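Local structure of mannan endo-1,6-alpha-mannosidase (Chaetomium thermophilum, 6RY0) at residues A[210-214]-A[410-414]; A[141-147]-A[415-419]; A[176-182]-A[193-199]; A[162-167]-A[202-206]. The protein probably hydrolyses alpha-1,6-mannosidic linkages in unbranched mannans and, as a Dfg5 protein, is implicated in transferring GPI-anchored glycoproteins into the fungal cell wall. All blocks are in the same frame, centred on the assembly; numbering follows the deposited sequence. Where two conformers were deposited one is given.

Contact 1: residues A[210-214]-A[410-414]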
loop_
_atom_site.group_PDB
_atom_site.type_symbol
_atom_site.label_atom_id
_atom_site.label_comp_id
_atom_site.label_asym_id
_atom_site.label_seq_id
_atom_site.Cartn_x
_atom_site.Cartn_y
_atom_site.Cartn_z
ATOM N N ALA A 210 -14.485 -8.364 -1.419
ATOM C CA ALA A 210 -15.424 -9.325 -0.824
ATOM C C ALA A 210 -16.105 -8.742 0.402
ATOM O O ALA A 210 -17.322 -8.783 0.534
ATOM C CB ALA A 210 -14.712 -10.609 -0.447
ATOM N N ARG A 211 -15.310 -8.192 1.319
ATOM C CA ARG A 211 -15.912 -7.669 2.538
ATOM C C ARG A 211 -16.874 -6.507 2.233
ATOM O O ARG A 211 -17.937 -6.386 2.837
ATOM C CB ARG A 211 -14.852 -7.245 3.551
ATOM C CG ARG A 211 -15.467 -6.863 4.890
ATOM C CD ARG A 211 -14.449 -6.413 5.895
ATOM N NE ARG A 211 -15.038 -6.107 7.190
ATOM C CZ ARG A 211 -15.383 -4.894 7.611
ATOM N NH1 ARG A 211 -15.263 -3.835 6.841
ATOM N NH2 ARG A 211 -15.826 -4.732 8.863
ATOM N N TYR A 212 -16.466 -5.625 1.339
ATOM C CA TYR A 212 -17.274 -4.441 1.100
ATOM C C TYR A 212 -18.584 -4.809 0.405
ATOM O O TYR A 212 -19.656 -4.346 0.776
ATOM C CB TYR A 212 -16.497 -3.426 0.252
ATOM C CG TYR A 212 -17.196 -2.090 0.121
ATOM C CD1 TYR A 212 -18.227 -1.892 -0.779
ATOM C CD2 TYR A 212 -16.827 -1.018 0.925
ATOM C CE1 TYR A 212 -18.897 -0.688 -0.859
ATOM C CE2 TYR A 212 -17.490 0.216 0.838
ATOM C CZ TYR A 212 -18.531 0.365 -0.056
ATOM O OH TYR A 212 -19.199 1.569 -0.142
ATOM N N THR A 213 -18.484 -5.593 -0.652
ATOM C CA THR A 213 -19.621 -5.899 -1.529
ATOM C C THR A 213 -20.437 -7.098 -1.113
ATOM O O THR A 213 -21.544 -7.277 -1.623
ATOM C CB THR A 213 -19.160 -6.142 -2.971
ATOM O OG1 THR A 213 -18.461 -7.387 -3.047
ATOM C CG2 THR A 213 -18.350 -5.008 -3.572
ATOM N N LYS A 214 -19.863 -7.969 -0.276
ATOM C CA LYS A 214 -20.440 -9.237 0.119
ATOM C C LYS A 214 -20.582 -10.180 -1.082
ATOM O O LYS A 214 -21.432 -11.058 -1.100
ATOM C CB LYS A 214 -21.758 -9.052 0.867
ATOM C CG LYS A 214 -21.548 -8.162 2.133
ATOM C CD LYS A 214 -22.844 -7.734 2.771
ATOM C CE LYS A 214 -22.643 -6.823 3.956
ATOM N NZ LYS A 214 -21.876 -7.454 5.054
ATOM N N PRO A 410 -13.158 0.047 8.579
ATOM C CA PRO A 410 -13.553 0.136 7.172
ATOM C C PRO A 410 -15.048 -0.140 7.017
ATOM O O PRO A 410 -15.578 -1.095 7.599
ATOM C CB PRO A 410 -12.717 -0.971 6.506
ATOM C CG PRO A 410 -11.694 -1.357 7.486
ATOM C CD PRO A 410 -12.048 -0.899 8.815
ATOM N N ALA A 411 -15.711 0.680 6.224
ATOM C CA ALA A 411 -17.125 0.487 5.913
ATOM C C ALA A 411 -17.287 -0.673 4.933
ATOM O O ALA A 411 -16.370 -1.010 4.167
ATOM C CB ALA A 411 -17.690 1.749 5.304
ATOM N N THR A 412 -18.477 -1.256 4.957
ATOM C CA THR A 412 -18.939 -2.133 3.901
ATOM C C THR A 412 -20.026 -1.395 3.114
ATOM O O THR A 412 -20.344 -0.228 3.409
ATOM C CB THR A 412 -19.498 -3.441 4.417
ATOM O OG1 THR A 412 -20.769 -3.196 5.026
ATOM C CG2 THR A 412 -18.557 -4.162 5.407
ATOM N N ASN A 413 -20.644 -2.072 2.143
ATOM C CA ASN A 413 -21.750 -1.483 1.428
ATOM C C ASN A 413 -22.965 -1.224 2.327
ATOM O O ASN A 413 -23.882 -0.545 1.905
ATOM C CB ASN A 413 -22.142 -2.252 0.164
ATOM C CG ASN A 413 -22.697 -3.623 0.420
ATOM O OD1 ASN A 413 -23.028 -4.015 1.546
ATOM N ND2 ASN A 413 -22.849 -4.365 -0.670
ATOM N N GLU A 414 -22.968 -1.712 3.568
ATOM C CA GLU A 414 -24.055 -1.398 4.488
ATOM C C GLU A 414 -24.112 0.088 4.824
ATOM O O GLU A 414 -25.204 0.646 4.956
ATOM C CB GLU A 414 -23.933 -2.230 5.764
ATOM C CG GLU A 414 -24.258 -3.681 5.534
ATOM C CD GLU A 414 -24.229 -4.519 6.802
ATOM O OE1 GLU A 414 -23.974 -3.967 7.898
ATOM O OE2 GLU A 414 -24.441 -5.747 6.704
HETATM O O HOH W 1 -15.328 -3.536 4.060
HETATM O O HOH W 2 -17.218 -2.344 9.484
#
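Tyr212, in the last turn of helix 196-213, turns one ring face to the backbone of loop 410-414, where Thr412 forms an ST turn; helix end and loop both belong to the (alpha/alpha)6 barrel characteristic of glycosyl hydrolase family 76. The tight part lies here: Thr412 C and Asn413 N both stand over the centre of the Tyr212 ring, and Asn413 N donates to Tyr212 O at 2.8 Å. Helix 127-142 adds Met138 and Ala141 against the same tyrosine. Next to this, the extended Arg211 side chain carries its guanidinium across Thr412, whose CG2 lies over one face, 3.6 Å from NH1. In the guanidinium plane, Arg211 NH1 reaches Pro410 O at 2.9 Å, with 164° at the hydrogen, although it meets that carbonyl from above its plane. One water links NH1 to Ala411 O, a second links NH2 to Pro410 O, and NE is held by Asn276, which together should fix the rotation of the group. The solvent side is looser. Lys214, past the helix end with positive phi, bends at its last torsion (chi4 -61°) and makes a long salt bridge, NZ to Glu414 OE2 at 3.5 Å, between two exposed residues. Glu414 itself is tied down at its backbone: its N donates to Thr412 OG1 at 3.0 Å, with 162° at the hydrogen.

Contact 2: residues A[141-147]-A[415-419]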
loop_
_atom_site.group_PDB
_atom_site.type_symbol
_atom_site.label_atom_id
_atom_site.label_comp_id
_atom_site.label_asym_id
_atom_site.label_seq_id
_atom_site.Cartn_x
_atom_site.Cartn_y
_atom_site.Cartn_z
ATOM N N ALA A 141 -13.289 4.113 -0.682
ATOM C CA ALA A 141 -14.635 3.556 -0.452
ATOM C C ALA A 141 -14.802 3.130 1.018
ATOM O O ALA A 141 -15.808 3.433 1.661
ATOM C CB ALA A 141 -14.917 2.395 -1.401
ATOM N N GLU A 142 -13.811 2.422 1.558
ATOM C CA GLU A 142 -13.874 1.967 2.949
ATOM C C GLU A 142 -13.956 3.094 3.946
ATOM O O GLU A 142 -14.566 2.955 5.015
ATOM C CB GLU A 142 -12.617 1.128 3.263
ATOM C CG GLU A 142 -12.588 -0.220 2.569
ATOM C CD GLU A 142 -11.212 -0.850 2.516
ATOM O OE1 GLU A 142 -10.211 -0.162 2.824
ATOM O OE2 GLU A 142 -11.120 -2.049 2.119
ATOM N N ASN A 143 -13.308 4.196 3.634
ATOM C CA ASN A 143 -13.214 5.327 4.557
ATOM C C ASN A 143 -14.310 6.367 4.313
ATOM O O ASN A 143 -14.342 7.395 4.961
ATOM C CB ASN A 143 -11.824 5.962 4.468
ATOM C CG ASN A 143 -10.756 5.132 5.132
ATOM O OD1 ASN A 143 -11.035 4.075 5.672
ATOM N ND2 ASN A 143 -9.496 5.602 5.073
ATOM N N LYS A 144 -15.201 6.114 3.365
ATOM C CA LYS A 144 -16.266 7.060 3.014
ATOM C C LYS A 144 -15.680 8.403 2.582
ATOM O O LYS A 144 -16.232 9.458 2.843
ATOM C CB LYS A 144 -17.300 7.186 4.136
ATOM C CG LYS A 144 -17.965 5.882 4.453
ATOM C CD LYS A 144 -18.986 5.965 5.576
ATOM C CE LYS A 144 -20.156 6.814 5.264
ATOM N NZ LYS A 144 -21.110 6.666 6.384
ATOM N N PHE A 145 -14.535 8.340 1.903
ATOM C CA PHE A 145 -13.932 9.549 1.328
ATOM C C PHE A 145 -14.952 10.164 0.367
ATOM O O PHE A 145 -15.624 9.443 -0.373
ATOM C CB PHE A 145 -12.638 9.146 0.619
ATOM C CG PHE A 145 -11.744 10.274 0.214
ATOM C CD1 PHE A 145 -11.108 11.043 1.158
ATOM C CD2 PHE A 145 -11.462 10.503 -1.101
ATOM C CE1 PHE A 145 -10.254 12.053 0.798
ATOM C CE2 PHE A 145 -10.607 11.495 -1.474
ATOM C CZ PHE A 145 -10.015 12.286 -0.519
ATOM N N PRO A 146 -15.082 11.493 0.339
ATOM C CA PRO A 146 -16.119 12.068 -0.520
ATOM C C PRO A 146 -16.076 11.561 -1.944
ATOM O O PRO A 146 -15.016 11.371 -2.544
ATOM C CB PRO A 146 -15.829 13.575 -0.445
ATOM C CG PRO A 146 -15.246 13.741 0.946
ATOM C CD PRO A 146 -14.396 12.515 1.155
ATOM N N ASN A 147 -17.249 11.344 -2.504
ATOM C CA ASN A 147 -17.357 10.793 -3.838
ATOM C C ASN A 147 -16.964 11.793 -4.896
ATOM O O ASN A 147 -17.309 12.967 -4.798
ATOM C CB ASN A 147 -18.790 10.359 -4.114
ATOM C CG ASN A 147 -19.232 9.177 -3.288
ATOM O OD1 ASN A 147 -18.431 8.319 -2.889
ATOM N ND2 ASN A 147 -20.528 9.088 -3.049
ATOM N N THR A 415 -22.954 0.725 4.965
ATOM C CA THR A 415 -22.892 2.136 5.330
ATOM C C THR A 415 -22.047 2.985 4.376
ATOM O O THR A 415 -22.041 4.202 4.486
ATOM C CB THR A 415 -22.396 2.359 6.783
ATOM O OG1 THR A 415 -21.021 2.002 6.869
ATOM C CG2 THR A 415 -23.211 1.543 7.792
ATOM N N GLY A 416 -21.331 2.365 3.453
ATOM C CA GLY A 416 -20.511 3.118 2.531
ATOM C C GLY A 416 -21.369 3.979 1.619
ATOM O O GLY A 416 -22.579 3.776 1.466
ATOM N N ILE A 417 -20.722 4.945 0.984
ATOM C CA ILE A 417 -21.390 5.886 0.097
ATOM C C ILE A 417 -20.931 5.799 -1.358
ATOM O O ILE A 417 -21.517 6.445 -2.214
ATOM C CB ILE A 417 -21.276 7.347 0.592
ATOM C CG1 ILE A 417 -19.808 7.774 0.676
ATOM C CG2 ILE A 417 -21.966 7.502 1.939
ATOM C CD1 ILE A 417 -19.606 9.250 0.974
ATOM N N SER A 418 -19.943 4.950 -1.656
ATOM C CA SER A 418 -19.470 4.835 -3.023
ATOM C C SER A 418 -20.434 3.975 -3.842
ATOM O O SER A 418 -21.458 3.485 -3.327
ATOM C CB SER A 418 -18.022 4.323 -3.022
ATOM O OG SER A 418 -17.452 4.413 -4.315
ATOM N N ARG A 419 -20.136 3.856 -5.125
ATOM C CA ARG A 419 -20.942 3.093 -6.077
ATOM C C ARG A 419 -19.995 2.279 -6.939
ATOM O O ARG A 419 -18.877 2.726 -7.267
ATOM C CB ARG A 419 -21.817 4.006 -6.950
ATOM C CG ARG A 419 -22.823 4.823 -6.141
ATOM C CD ARG A 419 -23.685 5.720 -7.037
ATOM N NE ARG A 419 -22.949 6.775 -7.729
ATOM C CZ ARG A 419 -22.600 7.945 -7.199
ATOM N NH1 ARG A 419 -22.864 8.237 -5.933
ATOM N NH2 ARG A 419 -21.955 8.820 -7.942
HETATM O O HOH W 3 -17.900 4.937 0.589
HETATM O O HOH W 4 -17.274 7.020 -4.958
HETATM O O HOH W 5 -22.197 10.888 -4.650
#
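Asn147 and Ile417 make the stronger of two direct hydrogen bonds between the turn after helix 127-142 and loop 415-419. Asn147 ND2 donates to Ile417 O at 2.9 Å, standing well above the plane of that carbonyl and not on a lone pair. With CG set anti to the carbonyl carbon (chi1 -68°), the amide is directed at the loop. The other direct bond is weak: Lys144 NZ approaches Thr415 O at 3.2 Å. Lys144 has the positive phi of a Schellman motif ending the helix, and its side chain leaves from this turn to reach the loop.

Waters supply the second kind of link. One donates to Ala141 O and accepts from Ile417 N, joining main chain to main chain. Another donates to Asn147 OD1 and accepts from Ser418 OG at 2.7 Å; the same oxygen is also hydrogen-bonded to Leu156 N. A third accepts from both Asn147 ND2 and Arg419 NH1, lying in the plane of the guanidinium.

Van der Waals packing between carbons is modest. Ile417 CG2 lies 3.8 Å from Lys144 CE, the two chains crossing at about a right angle, while Ala141 CB meets Ser418 CB at 4.0 Å. Since both direct bonds end on backbone carbonyls and no salt bridge joins the segments, the loop is held here mainly through its main chain and bridging water, and probably depends little on charge pairing.

Contact 3: residues A[176-182]-A[193-199]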
loop_
_atom_site.group_PDB
_atom_site.type_symbol
_atom_site.label_atom_id
_atom_site.label_comp_id
_atom_site.label_asym_id
_atom_site.label_seq_id
_atom_site.Cartn_x
_atom_site.Cartn_y
_atom_site.Cartn_z
ATOM N N CYS A 176 4.458 -21.825 -13.497
ATOM C CA CYS A 176 4.407 -21.893 -12.055
ATOM C C CYS A 176 3.035 -22.280 -11.518
ATOM O O CYS A 176 2.724 -22.007 -10.382
ATOM C CB CYS A 176 4.892 -20.610 -11.400
ATOM S SG CYS A 176 6.493 -20.094 -12.082
ATOM N N ASN A 177 2.238 -22.935 -12.358
ATOM C CA ASN A 177 0.863 -23.342 -12.010
ATOM C C ASN A 177 -0.039 -22.144 -11.656
ATOM O O ASN A 177 -1.060 -22.320 -11.019
ATOM C CB ASN A 177 0.825 -24.375 -10.882
ATOM C CG ASN A 177 1.649 -25.596 -11.198
ATOM O OD1 ASN A 177 1.736 -26.026 -12.327
ATOM N ND2 ASN A 177 2.246 -26.178 -10.174
ATOM N N GLY A 178 0.314 -20.955 -12.128
ATOM C CA GLY A 178 -0.498 -19.775 -11.917
ATOM C C GLY A 178 0.283 -18.641 -11.322
ATOM O O GLY A 178 1.499 -18.595 -11.439
ATOM N N GLY A 179 -0.427 -17.685 -10.740
ATOM C CA GLY A 179 0.148 -16.460 -10.210
ATOM C C GLY A 179 0.261 -15.367 -11.250
ATOM O O GLY A 179 0.438 -15.632 -12.443
ATOM N N LEU A 180 0.161 -14.134 -10.799
ATOM C CA LEU A 180 0.452 -12.982 -11.626
ATOM C C LEU A 180 1.947 -12.803 -11.811
ATOM O O LEU A 180 2.750 -12.975 -10.900
ATOM C CB LEU A 180 -0.078 -11.698 -10.974
ATOM C CG LEU A 180 -1.581 -11.523 -10.895
ATOM C CD1 LEU A 180 -1.909 -10.292 -10.076
ATOM C CD2 LEU A 180 -2.170 -11.395 -12.263
ATOM N N ARG A 181 2.287 -12.380 -13.025
ATOM C CA ARG A 181 3.578 -11.797 -13.331
ATOM C C ARG A 181 3.666 -10.387 -12.768
ATOM O O ARG A 181 2.664 -9.701 -12.590
ATOM C CB ARG A 181 3.816 -11.794 -14.846
ATOM C CG ARG A 181 3.823 -13.201 -15.447
ATOM C CD ARG A 181 3.697 -13.151 -16.952
ATOM N NE ARG A 181 3.665 -14.483 -17.557
ATOM C CZ ARG A 181 4.744 -15.110 -18.036
ATOM N NH1 ARG A 181 5.946 -14.561 -17.913
ATOM N NH2 ARG A 181 4.608 -16.283 -18.643
ATOM N N TRP A 182 4.886 -9.937 -12.530
ATOM C CA TRP A 182 5.121 -8.599 -12.044
ATOM C C TRP A 182 4.548 -7.558 -12.991
ATOM O O TRP A 182 3.860 -6.629 -12.564
ATOM C CB TRP A 182 6.618 -8.416 -11.857
ATOM C CG TRP A 182 7.030 -7.131 -11.284
ATOM C CD1 TRP A 182 6.281 -6.240 -10.555
ATOM C CD2 TRP A 182 8.329 -6.603 -11.337
ATOM N NE1 TRP A 182 7.069 -5.185 -10.130
ATOM C CE2 TRP A 182 8.329 -5.379 -10.631
ATOM C CE3 TRP A 182 9.511 -7.036 -11.935
ATOM C CZ2 TRP A 182 9.467 -4.600 -10.508
ATOM C CZ3 TRP A 182 10.625 -6.277 -11.813
ATOM C CH2 TRP A 182 10.604 -5.061 -11.119
ATOM N N TYR A 193 9.154 -12.423 -14.079
ATOM C CA TYR A 193 9.254 -12.525 -12.631
ATOM C C TYR A 193 7.846 -12.564 -12.044
ATOM O O TYR A 193 7.080 -11.611 -12.185
ATOM C CB TYR A 193 10.022 -11.322 -12.092
ATOM C CG TYR A 193 10.465 -11.371 -10.645
ATOM C CD1 TYR A 193 11.166 -12.458 -10.141
ATOM C CD2 TYR A 193 10.281 -10.279 -9.792
ATOM C CE1 TYR A 193 11.622 -12.470 -8.822
ATOM C CE2 TYR A 193 10.743 -10.295 -8.480
ATOM C CZ TYR A 193 11.426 -11.387 -8.005
ATOM O OH TYR A 193 11.912 -11.447 -6.714
ATOM N N LYS A 194 7.490 -13.672 -11.411
ATOM C CA LYS A 194 6.221 -13.757 -10.689
ATOM C C LYS A 194 6.540 -13.458 -9.236
ATOM O O LYS A 194 7.197 -14.241 -8.558
ATOM C CB LYS A 194 5.564 -15.120 -10.861
ATOM C CG LYS A 194 4.978 -15.333 -12.258
ATOM C CD LYS A 194 4.119 -16.551 -12.433
ATOM C CE LYS A 194 3.340 -16.431 -13.720
ATOM N NZ LYS A 194 2.349 -17.540 -13.909
ATOM N N ASN A 195 6.131 -12.285 -8.783
ATOM C CA ASN A 195 6.563 -11.822 -7.504
ATOM C C ASN A 195 5.435 -11.716 -6.504
ATOM O O ASN A 195 4.250 -11.692 -6.827
ATOM C CB ASN A 195 7.362 -10.549 -7.603
ATOM C CG ASN A 195 6.630 -9.405 -8.195
ATOM O OD1 ASN A 195 5.478 -9.494 -8.635
ATOM N ND2 ASN A 195 7.301 -8.272 -8.212
ATOM N N THR A 196 5.831 -11.686 -5.239
ATOM C CA THR A 196 4.861 -11.601 -4.178
ATOM C C THR A 196 4.013 -10.364 -4.281
ATOM O O THR A 196 2.791 -10.463 -4.144
ATOM C CB THR A 196 5.551 -11.707 -2.827
ATOM O OG1 THR A 196 6.211 -12.965 -2.822
ATOM C CG2 THR A 196 4.556 -11.587 -1.699
ATOM N N ILE A 197 4.616 -9.200 -4.487
ATOM C CA ILE A 197 3.847 -7.973 -4.326
ATOM C C ILE A 197 2.693 -7.888 -5.340
ATOM O O ILE A 197 1.596 -7.438 -4.986
ATOM C CB ILE A 197 4.728 -6.712 -4.325
ATOM C CG1 ILE A 197 3.901 -5.474 -3.967
ATOM C CG2 ILE A 197 5.483 -6.523 -5.653
ATOM C CD1 ILE A 197 3.349 -5.491 -2.633
ATOM N N ALA A 198 2.902 -8.285 -6.598
ATOM C CA ALA A 198 1.804 -8.239 -7.557
ATOM C C ALA A 198 0.629 -9.083 -7.069
ATOM O O ALA A 198 -0.540 -8.695 -7.125
ATOM C CB ALA A 198 2.284 -8.778 -8.926
ATOM N N ASN A 199 0.964 -10.284 -6.616
ATOM C CA ASN A 199 -0.041 -11.221 -6.148
ATOM C C ASN A 199 -0.683 -10.761 -4.847
ATOM O O ASN A 199 -1.877 -10.942 -4.652
ATOM C CB ASN A 199 0.605 -12.612 -6.065
ATOM C CG ASN A 199 0.804 -13.164 -7.438
ATOM O OD1 ASN A 199 -0.172 -13.629 -8.053
ATOM N ND2 ASN A 199 2.019 -13.070 -7.979
HETATM O O HOH W 6 0.413 -15.900 -15.250
#
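Lys194 runs extended alongside residues 178-181. Lys194 CB and CG pass Leu180 O, CG at 3.5 Å; CD meets Gly178 O, and CE touches Arg181 CG and comes 3.3 Å from Gly179 O. At the tip, Lys194 NZ bonds Gly178 O at 2.8 Å and Gly179 O at 3.1 Å, with a water, Thr175 O and the Asp173 carboxylate also in bonding range, more than three protons can fully serve. Deeper in, the Asn199 amide grips both backbone polar atoms of Leu180: OD1 accepts from Leu180 N at 2.8 Å on an in-plane lone pair, and ND2 donates to Leu180 O at 3.0 Å. The same ND2 reaches back to Asn195 O, fixing the amide's rotation. With a leucine in place of Asn199, these buried backbone N and O atoms would probably lose their side-chain mates. Trp182 N donates to Tyr193 O, and Asn195 ND2 lies over one face of the Trp182 ring, 3.3 Å from CD1. Asn195 OD1 accepts a weak capping bond from Ala198 N. The arrangement is a strand-to-helix junction with an asparagine N-cap, bordering a second calcium site where Asp129, near Trp182, binds the ion in another structure of this protein.

Contact 4: residues A[162-167]-A[202-206]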
loop_
_atom_site.group_PDB
_atom_site.type_symbol
_atom_site.label_atom_id
_atom_site.label_comp_id
_atom_site.label_asym_id
_atom_site.label_seq_id
_atom_site.Cartn_x
_atom_site.Cartn_y
_atom_site.Cartn_z
ATOM N N VAL A 162 -9.670 -2.287 -11.376
ATOM C CA VAL A 162 -8.328 -2.829 -11.180
ATOM C C VAL A 162 -8.387 -4.325 -10.939
ATOM O O VAL A 162 -7.691 -5.096 -11.603
ATOM C CB VAL A 162 -7.562 -2.082 -10.063
ATOM C CG1 VAL A 162 -6.263 -2.800 -9.756
ATOM C CG2 VAL A 162 -7.329 -0.637 -10.470
ATOM N N TRP A 163 -9.220 -4.749 -10.002
ATOM C CA TRP A 163 -9.310 -6.153 -9.673
ATOM C C TRP A 163 -9.711 -6.977 -10.905
ATOM O O TRP A 163 -9.150 -8.035 -11.171
ATOM C CB TRP A 163 -10.307 -6.345 -8.514
ATOM C CG TRP A 163 -10.443 -7.801 -8.109
ATOM C CD1 TRP A 163 -9.700 -8.463 -7.181
ATOM C CD2 TRP A 163 -11.330 -8.748 -8.666
ATOM N NE1 TRP A 163 -10.064 -9.771 -7.133
ATOM C CE2 TRP A 163 -11.062 -9.978 -8.049
ATOM C CE3 TRP A 163 -12.353 -8.676 -9.627
ATOM C CZ2 TRP A 163 -11.761 -11.135 -8.380
ATOM C CZ3 TRP A 163 -13.044 -9.797 -9.953
ATOM C CH2 TRP A 163 -12.743 -11.024 -9.344
ATOM N N THR A 164 -10.717 -6.491 -11.651
ATOM C CA THR A 164 -11.209 -7.228 -12.799
ATOM C C THR A 164 -10.118 -7.387 -13.855
ATOM O O THR A 164 -9.940 -8.479 -14.421
ATOM C CB THR A 164 -12.460 -6.546 -13.368
ATOM O OG1 THR A 164 -13.522 -6.631 -12.417
ATOM C CG2 THR A 164 -12.886 -7.235 -14.657
ATOM N N THR A 165 -9.370 -6.336 -14.151
ATOM C CA THR A 165 -8.289 -6.449 -15.104
ATOM C C THR A 165 -7.221 -7.403 -14.610
ATOM O O THR A 165 -6.587 -8.102 -15.426
ATOM C CB THR A 165 -7.680 -5.096 -15.498
ATOM O OG1 THR A 165 -7.004 -4.504 -14.386
ATOM C CG2 THR A 165 -8.698 -4.155 -16.118
ATOM N N GLN A 166 -6.999 -7.467 -13.308
ATOM C CA GLN A 166 -6.018 -8.382 -12.726
ATOM C C GLN A 166 -6.489 -9.823 -12.726
ATOM O O GLN A 166 -5.665 -10.727 -12.722
ATOM C CB GLN A 166 -5.599 -7.908 -11.322
ATOM C CG GLN A 166 -4.777 -6.660 -11.406
ATOM C CD GLN A 166 -4.203 -6.178 -10.137
ATOM O OE1 GLN A 166 -4.456 -6.736 -9.089
ATOM N NE2 GLN A 166 -3.369 -5.157 -10.232
ATOM N N ALA A 167 -7.802 -10.030 -12.751
ATOM C CA ALA A 167 -8.418 -11.357 -12.838
ATOM C C ALA A 167 -8.541 -11.853 -14.276
ATOM O O ALA A 167 -8.923 -12.983 -14.509
ATOM C CB ALA A 167 -9.795 -11.323 -12.204
ATOM N N PHE A 202 -3.293 -8.082 -5.595
ATOM C CA PHE A 202 -4.514 -8.686 -6.127
ATOM C C PHE A 202 -5.301 -9.422 -5.044
ATOM O O PHE A 202 -6.522 -9.322 -4.959
ATOM C CB PHE A 202 -4.135 -9.562 -7.325
ATOM C CG PHE A 202 -5.286 -10.279 -7.978
ATOM C CD1 PHE A 202 -6.399 -9.611 -8.440
ATOM C CD2 PHE A 202 -5.237 -11.640 -8.169
ATOM C CE1 PHE A 202 -7.431 -10.273 -9.079
ATOM C CE2 PHE A 202 -6.279 -12.296 -8.813
ATOM C CZ PHE A 202 -7.371 -11.635 -9.240
ATOM N N PHE A 203 -4.576 -10.152 -4.177
ATOM C CA PHE A 203 -5.156 -10.820 -3.033
ATOM C C PHE A 203 -5.866 -9.822 -2.121
ATOM O O PHE A 203 -7.011 -10.014 -1.733
ATOM C CB PHE A 203 -4.047 -11.546 -2.273
ATOM C CG PHE A 203 -4.454 -12.017 -0.904
ATOM C CD1 PHE A 203 -5.460 -12.961 -0.744
ATOM C CD2 PHE A 203 -3.850 -11.520 0.235
ATOM C CE1 PHE A 203 -5.867 -13.362 0.507
ATOM C CE2 PHE A 203 -4.230 -11.926 1.504
ATOM C CZ PHE A 203 -5.247 -12.843 1.633
ATOM N N ASP A 204 -5.136 -8.773 -1.728
ATOM C CA ASP A 204 -5.691 -7.796 -0.804
ATOM C C ASP A 204 -6.931 -7.127 -1.384
ATOM O O ASP A 204 -7.931 -6.949 -0.700
ATOM C CB ASP A 204 -4.592 -6.734 -0.514
ATOM C CG ASP A 204 -4.989 -5.771 0.567
ATOM O OD1 ASP A 204 -5.128 -6.261 1.727
ATOM O OD2 ASP A 204 -5.101 -4.553 0.284
ATOM N N LEU A 205 -6.882 -6.743 -2.660
ATOM C CA LEU A 205 -8.059 -6.153 -3.316
ATOM C C LEU A 205 -9.221 -7.098 -3.318
ATOM O O LEU A 205 -10.363 -6.690 -3.081
ATOM C CB LEU A 205 -7.776 -5.762 -4.771
ATOM C CG LEU A 205 -7.015 -4.455 -4.895
ATOM C CD1 LEU A 205 -6.549 -4.221 -6.307
ATOM C CD2 LEU A 205 -7.834 -3.250 -4.427
ATOM N N GLY A 206 -8.975 -8.365 -3.640
ATOM C CA GLY A 206 -10.060 -9.338 -3.637
ATOM C C GLY A 206 -10.699 -9.503 -2.270
ATOM O O GLY A 206 -11.922 -9.523 -2.130
HETATM O O HOH W 7 -8.102 -11.537 -5.730
#
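Around Trp163 and Leu205, whose CA atoms are nearest, the axes of helix segments 162-167 and 202-206 approach to 10.0 Å with a signed crossing angle of -129°, so the helices run obliquely antiparallel. Two aromatic side chains fill the crossing. The Phe202 ring and the five-membered ring of Trp163 form an offset stack, with centroids 4.7 Å apart and planes at 27°; CE1 of Phe202 lies over one face of the indole near its rim, 3.3 Å from Trp163 NE1. Phe202 takes this place because its CG is anti to the backbone N (chi1 179°), which sends the ring across to the other helix. There Phe202 CZ meets Ala167 CB at 3.8 Å, and Gln166 slides past in the opposite direction, its OE1 3.3 Å from Phe202 CB while its NE2 is bound by Gln130.

The indole N-H is satisfied by a water in the plane of the ring: Trp163 NE1 donates to the water oxygen at 3.0 Å, and the water donates to Phe202 O at 2.8 Å. This water also sits over the centre of the Phe202 face opposite Gln166 O. Gly206 CA packs 3.5 Å from Trp163 NE1, and a CB there would be crowded against that nitrogen. Were Phe202 an alanine, the indole would probably lose its stacking partner and a gap would open between the helices, beside Gln166 CB and Ala167 CB. Tyr218 and Trp221 of helix 216-231 meet Trp163 edge-to-face, completing the buried aromatic packing between neighbouring helices of an (alpha/alpha)6 barrel.

Overall arrangement
From the N terminus, contact 2 opens first, at the end of helix 127-142, and closes last, at 415-419, so its long loop encloses the other three. Contact 4 opens on helix 155-167; within it, contact 3 opens at 176-182 and closes at 193-199 before contact 4 closes at 202-206. Contact 1 follows in series, from 210-214 to 410-414, and none of the four cross. Helix 196-213 takes part in contacts 3, 4 and 1, at its start, middle and end. Leu180 packs on Gln166 and Phe202, joining contacts 3 and 4, while Ala411 N probably bonds to Glu142 O, joining contacts 1 and 2 where the late loop meets two helix ends.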